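PDB 2W3Y: virulence factor from Pectobacterium carotovorum, which is S-palmitoylated, binds to lipid vesicles through a protein of new fold, and contributes to the virulence of this Drosophila pathogen. Local coordinates for residues K241-D244 against N245-K249; P83-K86 against E87-Y91; V123-A126 against K127-Q131. One frame throughout, in Å; residues are numbered along the deposited sequence.

Contact 1: K241-D244 against N245-K249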
# COMPACT_ATOMS: atom_id res chain seq x y z
N LYS A 241 10.69 -2.03 -21.37
CA LYS A 241 11.88 -1.17 -21.30
C LYS A 241 11.65 0.18 -20.64
O LYS A 241 12.50 0.63 -19.86
CB LYS A 241 12.53 -0.98 -22.68
CG LYS A 241 13.41 -2.15 -23.09
CD LYS A 241 14.38 -1.76 -24.21
CE LYS A 241 13.70 -1.67 -25.57
NZ LYS A 241 14.72 -1.71 -26.67
N LYS A 242 10.54 0.85 -20.95
CA LYS A 242 10.29 2.14 -20.29
C LYS A 242 10.01 1.97 -18.79
O LYS A 242 10.45 2.79 -17.99
CB LYS A 242 9.23 3.01 -21.00
CG LYS A 242 7.78 2.54 -20.93
CD LYS A 242 6.82 3.69 -21.30
CE LYS A 242 6.21 4.35 -20.06
NZ LYS A 242 5.97 5.81 -20.18
N VAL A 243 9.30 0.89 -18.43
CA VAL A 243 9.08 0.51 -17.03
C VAL A 243 10.42 0.32 -16.33
O VAL A 243 10.72 1.02 -15.37
CB VAL A 243 8.19 -0.77 -16.91
CG1 VAL A 243 8.15 -1.30 -15.47
CG2 VAL A 243 6.75 -0.49 -17.42
N ASP A 244 11.24 -0.61 -16.84
CA ASP A 244 12.54 -0.96 -16.24
C ASP A 244 13.50 0.21 -16.11
O ASP A 244 14.15 0.35 -15.07
CB ASP A 244 13.20 -2.12 -16.99
CG ASP A 244 12.51 -3.45 -16.74
OD1 ASP A 244 11.73 -3.56 -15.76
OD2 ASP A 244 12.75 -4.40 -17.54
N ASN A 245 13.59 1.04 -17.15
CA ASN A 245 14.46 2.21 -17.15
C ASN A 245 14.02 3.26 -16.12
O ASN A 245 14.84 3.82 -15.41
CB ASN A 245 14.54 2.87 -18.54
CG ASN A 245 15.38 2.05 -19.55
OD1 ASN A 245 16.28 1.30 -19.17
ND2 ASN A 245 15.08 2.22 -20.83
N PHE A 246 12.72 3.51 -16.08
CA PHE A 246 12.14 4.47 -15.13
C PHE A 246 12.40 4.00 -13.69
O PHE A 246 12.88 4.77 -12.85
CB PHE A 246 10.65 4.62 -15.40
CG PHE A 246 9.93 5.48 -14.39
CD1 PHE A 246 9.86 6.86 -14.56
CD2 PHE A 246 9.32 4.90 -13.28
CE1 PHE A 246 9.21 7.67 -13.64
CE2 PHE A 246 8.66 5.71 -12.34
CZ PHE A 246 8.62 7.09 -12.52
N LEU A 247 12.07 2.74 -13.41
CA LEU A 247 12.30 2.16 -12.09
C LEU A 247 13.78 2.19 -11.67
O LEU A 247 14.10 2.50 -10.52
CB LEU A 247 11.72 0.74 -12.01
CG LEU A 247 10.19 0.58 -12.05
CD1 LEU A 247 9.84 -0.86 -11.77
CD2 LEU A 247 9.46 1.49 -11.04
N ASP A 248 14.68 1.89 -12.61
CA ASP A 248 16.13 1.98 -12.38
C ASP A 248 16.62 3.41 -12.07
O ASP A 248 17.46 3.60 -11.20
CB ASP A 248 16.89 1.37 -13.57
CG ASP A 248 16.95 -0.15 -13.51
OD1 ASP A 248 16.65 -0.72 -12.43
OD2 ASP A 248 17.30 -0.80 -14.54
N LYS A 249 16.06 4.40 -12.76
CA LYS A 249 16.48 5.79 -12.60
C LYS A 249 16.06 6.44 -11.26
O LYS A 249 16.79 7.24 -10.68
CB LYS A 249 15.98 6.62 -13.79
CG LYS A 249 16.61 8.01 -13.90
CD LYS A 249 16.23 8.70 -15.22
CE LYS A 249 16.55 10.19 -15.19
NZ LYS A 249 15.92 10.93 -16.36
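The amide N of Leu247 lies 2.9 Å from O of Val243, and this backbone bond is almost straight (N-H...O 174°). The same carbonyl oxygen is also brushed by the side chain of its partner, CG of Leu247 coming to 3.4 Å from Val243 O. Around it the other bonds of the helical turn repeat: Asn245 N to Lys241 O, Phe246 N to Lys242 O and Asp248 N to Asp244 O, all from residue i+4 back to residue i. On the buried face Val243 and Leu247 run side by side and point the same way. Val243 CG1, swung opposite the backbone N (chi1 171°), touches Leu247 CD1 at 4.1 Å, while Leu247 goes on to meet Leu66, Arg69 and Phe70 of helix 57-81. Phe246 keeps its CB 3.2 Å from Lys242 O and sends its ring off the turn, edge-to-face against Phe14 and onto Phe105 and Tyr250.

The solvent side is polar. Asn245 leans its amide back over the preceding turn, so that ND2 is 3.2 Å from Lys241 O, but the angle is too poor for a hydrogen bond. Asp248 leans back likewise, its CG 3.2 Å from Asp244 O, though its OD2 and that oxygen are both acceptors and cannot bond. One turn apart, Asp244 and Asp248 adopt similar torsions, and their OD1 and OD2 respectively stay 6.3 Å apart. Each has its own partner: Asp244 OD1 is bonded to the hydroxyl of Tyr233, and Asp248 OD1 makes a salt bridge with Arg69. The outcome is an amphipathic turn of helix 237-250: main-chain bonds hold its pitch, apolar side chains seat it on helices 57-81 and 91-105, and the like charges of the two aspartates are probably eased by separation and by these partners.

Contact 2: P83-K86 against E87-Y91; sequences PSNK and EKYHY
Asn85 and Lys86 pass their carbonyls to the amides three residues on, Lys88 N to Asn85 O at 3.1 Å and Tyr89 N to Lys86 O at 3.2 Å, while the bonds from Glu87 N and Lys88 N to Ser84 O are weak. Ser84 OG donates to Glu87 OE2 at 2.8 Å, on the anti lone pair of that oxygen, with the hydroxyl set between backbone N and carbonyl carbon (chi1 64°). Pro83 crosses the Glu87 side chain at about a right angle, its CG 3.3 Å from Glu87 OE1. Lys88 slants past Asn85, CE 3.5 Å from Asn85 OD1, and bends so that NZ reaches Asn79. Water 1, in the plane of the Tyr89 ring, donates to Asn85 OD1 (2.9 Å) and to Tyr89 OH, which is also hydrogen-bonded to Pro34 O. Glu87 CA lies over the centre of one face of the His90 imidazole, whose CD2 is 3.4 Å from Lys86 O. This is most of the loop leading from helix 57-81 into helix 91-105, whose N-cap is His90. Asp39 takes Lys86 NZ in a salt bridge on OD1 and a hydrogen bond from Asn85 ND2 on OD2; Tyr89 packs on strands 36-37 (Ser37) and 166-179 (Leu169).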
# COMPACT_ATOMS: atom_id res chain seq x y z
N PRO A 83 8.05 19.83 1.75
CA PRO A 83 8.78 21.03 2.28
C PRO A 83 9.22 20.90 3.74
O PRO A 83 10.08 21.67 4.20
CB PRO A 83 7.74 22.15 2.17
CG PRO A 83 6.63 21.61 1.27
CD PRO A 83 6.64 20.11 1.47
N SER A 84 8.61 19.97 4.46
CA SER A 84 8.87 19.80 5.89
C SER A 84 8.57 18.35 6.25
O SER A 84 7.89 17.64 5.50
CB SER A 84 7.97 20.71 6.73
OG SER A 84 6.61 20.36 6.55
N ASN A 85 9.10 17.93 7.39
CA ASN A 85 8.89 16.55 7.85
C ASN A 85 7.42 16.20 7.97
O ASN A 85 7.00 15.14 7.52
CB ASN A 85 9.64 16.29 9.16
CG ASN A 85 9.72 14.80 9.48
OD1 ASN A 85 10.41 14.05 8.82
ND2 ASN A 85 8.98 14.38 10.48
N LYS A 86 6.63 17.11 8.55
CA LYS A 86 5.19 16.89 8.70
C LYS A 86 4.48 16.59 7.36
O LYS A 86 3.60 15.73 7.29
CB LYS A 86 4.55 18.11 9.37
CG LYS A 86 4.80 18.20 10.85
CD LYS A 86 4.10 19.41 11.46
CE LYS A 86 4.64 19.70 12.85
NZ LYS A 86 4.46 18.53 13.74
N GLU A 87 4.89 17.30 6.32
CA GLU A 87 4.30 17.19 5.00
C GLU A 87 4.66 15.90 4.26
O GLU A 87 3.97 15.53 3.29
CB GLU A 87 4.64 18.43 4.17
CG GLU A 87 3.80 19.64 4.56
CD GLU A 87 4.27 20.92 3.88
OE1 GLU A 87 3.72 21.28 2.82
OE2 GLU A 87 5.23 21.55 4.41
N LYS A 88 5.70 15.19 4.70
CA LYS A 88 5.94 13.81 4.20
C LYS A 88 4.74 12.87 4.45
O LYS A 88 4.56 11.87 3.75
CB LYS A 88 7.20 13.18 4.83
CG LYS A 88 8.49 13.87 4.49
CD LYS A 88 9.64 13.28 5.31
CE LYS A 88 10.84 14.22 5.39
NZ LYS A 88 11.56 14.32 4.12
N TYR A 89 3.93 13.19 5.45
CA TYR A 89 2.75 12.40 5.80
C TYR A 89 1.42 13.06 5.38
O TYR A 89 0.36 12.71 5.89
CB TYR A 89 2.78 12.03 7.30
CG TYR A 89 4.09 11.36 7.67
CD1 TYR A 89 4.26 9.99 7.51
CD2 TYR A 89 5.17 12.12 8.15
CE1 TYR A 89 5.47 9.37 7.83
CE2 TYR A 89 6.40 11.52 8.46
CZ TYR A 89 6.53 10.13 8.30
OH TYR A 89 7.73 9.53 8.58
N HIS A 90 1.49 14.01 4.44
CA HIS A 90 0.28 14.66 3.93
C HIS A 90 -0.18 13.91 2.71
O HIS A 90 0.52 13.87 1.69
CB HIS A 90 0.54 16.14 3.58
CG HIS A 90 0.57 17.05 4.77
ND1 HIS A 90 0.56 18.42 4.66
CD2 HIS A 90 0.58 16.77 6.10
CE1 HIS A 90 0.58 18.96 5.87
NE2 HIS A 90 0.59 17.98 6.76
N TYR A 91 -1.37 13.32 2.82
CA TYR A 91 -1.92 12.50 1.73
C TYR A 91 -1.95 13.21 0.35
O TYR A 91 -1.72 12.58 -0.69
CB TYR A 91 -3.32 12.00 2.07
CG TYR A 91 -3.88 11.12 0.98
CD1 TYR A 91 -3.43 9.81 0.84
CD2 TYR A 91 -4.81 11.61 0.06
CE1 TYR A 91 -3.91 8.99 -0.17
CE2 TYR A 91 -5.30 10.78 -0.97
CZ TYR A 91 -4.83 9.48 -1.05
OH TYR A 91 -5.27 8.63 -2.02
O HOH W 1 9.87 11.31 9.56

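Contact 3: V123-A126 against K127-Q131; sequences VEVA and KSVIQ
The flat carbonyl group of Glu124 meets two donors from Ser128: the amide N approaches nearly end-on to the oxygen at 3.0 Å, while the hydroxyl OG, 3.1 Å from the same Glu124 O, stands above the carbonyl plane, 45° out of it. This is the first turn of the alpha helix 125-134, with a serine side chain folded back onto the carbonyl of residue i-4. Ser128 OG lies opposite its own carbonyl carbon (chi1 -54°), which turns it back along the helix to share that oxygen with the amide. Val129 N to Val125 O and Ile130 N to Ala126 O continue the i to i+4 main-chain bonding. Val129 leans its CG2 on Val125 O at 3.4 Å and more loosely on Val125 CG1, at 4.4 Å; Val129 also touches the bound palmitic acid, so this turn lines part of the lipid site. Ala126 and Ile130 face Phe144 of helix 142-159, and Val125 and Ser128 meet strand 214-228, which leaves the turn held between helix and sheet. The carboxylate of Glu124 turns away to accept the amide of Lys121 through OE1. Across the start of the helix, water 2 donates to Val123 O at 2.7 Å and accepts from Lys127 N at 3.1 Å.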
# COMPACT_ATOMS: atom_id res chain seq x y z
N VAL A 123 -9.99 -8.17 18.41
CA VAL A 123 -9.31 -9.30 17.79
C VAL A 123 -9.73 -9.53 16.33
O VAL A 123 -9.14 -10.36 15.64
CB VAL A 123 -9.50 -10.65 18.59
CG1 VAL A 123 -8.74 -10.61 19.91
CG2 VAL A 123 -10.97 -10.94 18.79
N GLU A 124 -10.76 -8.81 15.89
CA GLU A 124 -11.23 -8.83 14.51
C GLU A 124 -10.74 -7.60 13.71
O GLU A 124 -10.97 -7.53 12.51
CB GLU A 124 -12.77 -8.87 14.44
CG GLU A 124 -13.48 -9.97 15.27
CD GLU A 124 -15.01 -9.74 15.38
OE1 GLU A 124 -15.46 -8.67 15.86
OE2 GLU A 124 -15.77 -10.65 14.99
N VAL A 125 -10.09 -6.64 14.38
CA VAL A 125 -9.64 -5.41 13.70
C VAL A 125 -8.69 -5.67 12.52
O VAL A 125 -8.84 -5.08 11.45
CB VAL A 125 -8.96 -4.41 14.68
CG1 VAL A 125 -8.27 -3.28 13.91
CG2 VAL A 125 -9.96 -3.84 15.66
N ALA A 126 -7.72 -6.56 12.72
CA ALA A 126 -6.77 -6.89 11.66
C ALA A 126 -7.47 -7.44 10.42
O ALA A 126 -7.13 -7.06 9.29
CB ALA A 126 -5.69 -7.88 12.17
N LYS A 127 -8.43 -8.34 10.62
CA LYS A 127 -9.27 -8.85 9.52
C LYS A 127 -10.08 -7.74 8.81
O LYS A 127 -10.18 -7.73 7.58
CB LYS A 127 -10.22 -9.94 10.02
CG LYS A 127 -10.91 -10.72 8.90
CD LYS A 127 -11.60 -11.95 9.46
CE LYS A 127 -11.61 -13.09 8.45
NZ LYS A 127 -12.01 -14.37 9.08
N SER A 128 -10.66 -6.82 9.59
CA SER A 128 -11.35 -5.67 9.02
C SER A 128 -10.45 -4.84 8.12
O SER A 128 -10.89 -4.39 7.07
CB SER A 128 -11.99 -4.79 10.10
OG SER A 128 -12.82 -5.57 10.95
N VAL A 129 -9.20 -4.63 8.55
CA VAL A 129 -8.21 -3.87 7.74
C VAL A 129 -7.91 -4.57 6.40
O VAL A 129 -7.97 -3.92 5.36
CB VAL A 129 -6.89 -3.57 8.53
CG1 VAL A 129 -5.84 -2.93 7.62
CG2 VAL A 129 -7.17 -2.65 9.73
N ILE A 130 -7.58 -5.86 6.43
CA ILE A 130 -7.27 -6.59 5.19
C ILE A 130 -8.47 -6.59 4.24
O ILE A 130 -8.33 -6.33 3.04
CB ILE A 130 -6.78 -8.08 5.46
CG1 ILE A 130 -5.49 -8.12 6.29
CG2 ILE A 130 -6.59 -8.86 4.15
CD1 ILE A 130 -4.23 -7.48 5.62
N GLN A 131 -9.66 -6.85 4.79
CA GLN A 131 -10.85 -6.95 3.97
C GLN A 131 -11.20 -5.62 3.30
O GLN A 131 -11.61 -5.62 2.14
CB GLN A 131 -12.03 -7.52 4.75
CG GLN A 131 -11.77 -8.98 5.15
CD GLN A 131 -12.99 -9.69 5.71
OE1 GLN A 131 -13.88 -9.09 6.34
NE2 GLN A 131 -13.05 -10.99 5.48
O HOH W 2 -8.20 -10.15 13.11

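Of the three, contact 3 is the one at the lipid: the Val129 side chain is about 4 Å from the palmitic acid, whereas the Tyr89 side chain of contact 2 is about 14 Å from it. Contacts 1 and 3 lie on opposite sides of the chain's centre, their own centres 36 Å apart. Contact 2 is 27 Å from contact 1 and 28 Å from contact 3, centre to centre, and none of the three touches another. Shared elements relate them nonetheless. Contact 2 joins helices 57-81 and 91-105, the same two on which contact 1 rests, and strand 214-228 meets both Tyr91 of contact 2 and Val125 of contact 3.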